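Local coordinates for protein titin (Homo sapiens, PDB 6H4L) that spans half the sarcomere as a giant muscle protein, with this immunoglobulin-like domain forming part of its M-band segment, at residues R19-C22 / G23-T26. Numbering follows the deposited sequence.
Sequences RVPC and GQNT
V20 reaches across the bend with one methyl: its CG2, set opposite the backbone N by a chi1 of 65°, lies 3.7 Å from Q24 CB. The same methyl comes within 4.0 Å of T26 CB. A compact branched residue suits this buried spot, where L96, V98 and C71 also meet its side chain. P21 is the first residue of a type II beta turn that runs to Q24, and its carbonyl O accepts the closing bond from Q24 N at 3.1 Å, with a nearly straight N-H...O angle of 164°. The extended Q24 side chain folds back and lies across the proline: NE2 is 3.7 Å from P21 CG and OE1 4.0 Å from P21 CD. These are van der Waals contacts at an exposed surface, where an amide can still meet water. C22 and G23 form the two corners. The CB of C22 leaves the backbone away from the rest of the turn, though its SG remains 3.4 Å from G23 N. G23, at position i+2, has the positive phi (93°) that suits glycine there, since a beta carbon would run into C22 O. The turn links strand 18-20 to strand 26-35 at one end of the immunoglobulin I-set sandwich, with a zinc ion bound nearby by D70 and H72. Beyond it, N25 OD1 bonds to D70 N and T26 OG1 to H18 NE2. The chemistry thus divides: one backbone hydrogen bond closes the bend, apolar packing fills its inner side, and the Q24 amide stays at the surface.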
# COMPACT_ATOMS: atom_id res chain seq x y z
N ARG A 19 -3.76 -10.41 10.13
CA ARG A 19 -5.12 -10.94 10.14
C ARG A 19 -6.07 -9.83 10.56
O ARG A 19 -5.67 -8.88 11.23
CB ARG A 19 -5.23 -12.10 11.14
CG ARG A 19 -4.37 -13.30 10.81
N VAL A 20 -7.32 -9.96 10.15
CA VAL A 20 -8.36 -9.04 10.59
C VAL A 20 -9.66 -9.82 10.68
O VAL A 20 -9.97 -10.61 9.79
CB VAL A 20 -8.50 -7.84 9.64
CG1 VAL A 20 -8.99 -8.29 8.28
CG2 VAL A 20 -9.44 -6.79 10.23
N PRO A 21 -10.40 -9.64 11.78
CA PRO A 21 -11.71 -10.28 11.89
C PRO A 21 -12.66 -9.78 10.80
O PRO A 21 -12.65 -8.60 10.47
CB PRO A 21 -12.20 -9.83 13.27
CG PRO A 21 -10.96 -9.52 14.03
CD PRO A 21 -10.00 -8.96 13.02
N CYS A 22 -13.45 -10.69 10.25
CA CYS A 22 -14.48 -10.34 9.28
C CYS A 22 -15.28 -9.14 9.76
O CYS A 22 -15.70 -9.08 10.91
CB CYS A 22 -15.40 -11.54 9.04
SG CYS A 22 -17.11 -11.13 8.59
N GLY A 23 -15.46 -8.16 8.87
CA GLY A 23 -16.26 -6.99 9.17
C GLY A 23 -15.53 -5.79 9.72
O GLY A 23 -16.05 -4.68 9.72
N GLN A 24 -14.31 -6.00 10.21
CA GLN A 24 -13.53 -4.88 10.72
C GLN A 24 -12.83 -4.16 9.58
O GLN A 24 -12.76 -4.67 8.46
CB GLN A 24 -12.52 -5.35 11.77
CG GLN A 24 -13.15 -5.80 13.08
CD GLN A 24 -12.17 -5.82 14.24
OE1 GLN A 24 -11.06 -5.29 14.14
NE2 GLN A 24 -12.58 -6.42 15.35
N ASN A 25 -12.33 -2.97 9.87
CA ASN A 25 -11.51 -2.22 8.92
C ASN A 25 -10.06 -2.52 9.19
O ASN A 25 -9.69 -2.88 10.30
CB ASN A 25 -11.73 -0.72 9.08
CG ASN A 25 -13.20 -0.35 9.13
OD1 ASN A 25 -14.01 -0.86 8.36
ND2 ASN A 25 -13.55 0.54 10.05
N THR A 26 -9.22 -2.36 8.18
CA THR A 26 -7.81 -2.56 8.42
C THR A 26 -6.96 -1.62 7.59
O THR A 26 -7.43 -1.02 6.63
CB THR A 26 -7.41 -4.03 8.18
OG1 THR A 26 -6.17 -4.31 8.85
CG2 THR A 26 -7.30 -4.32 6.69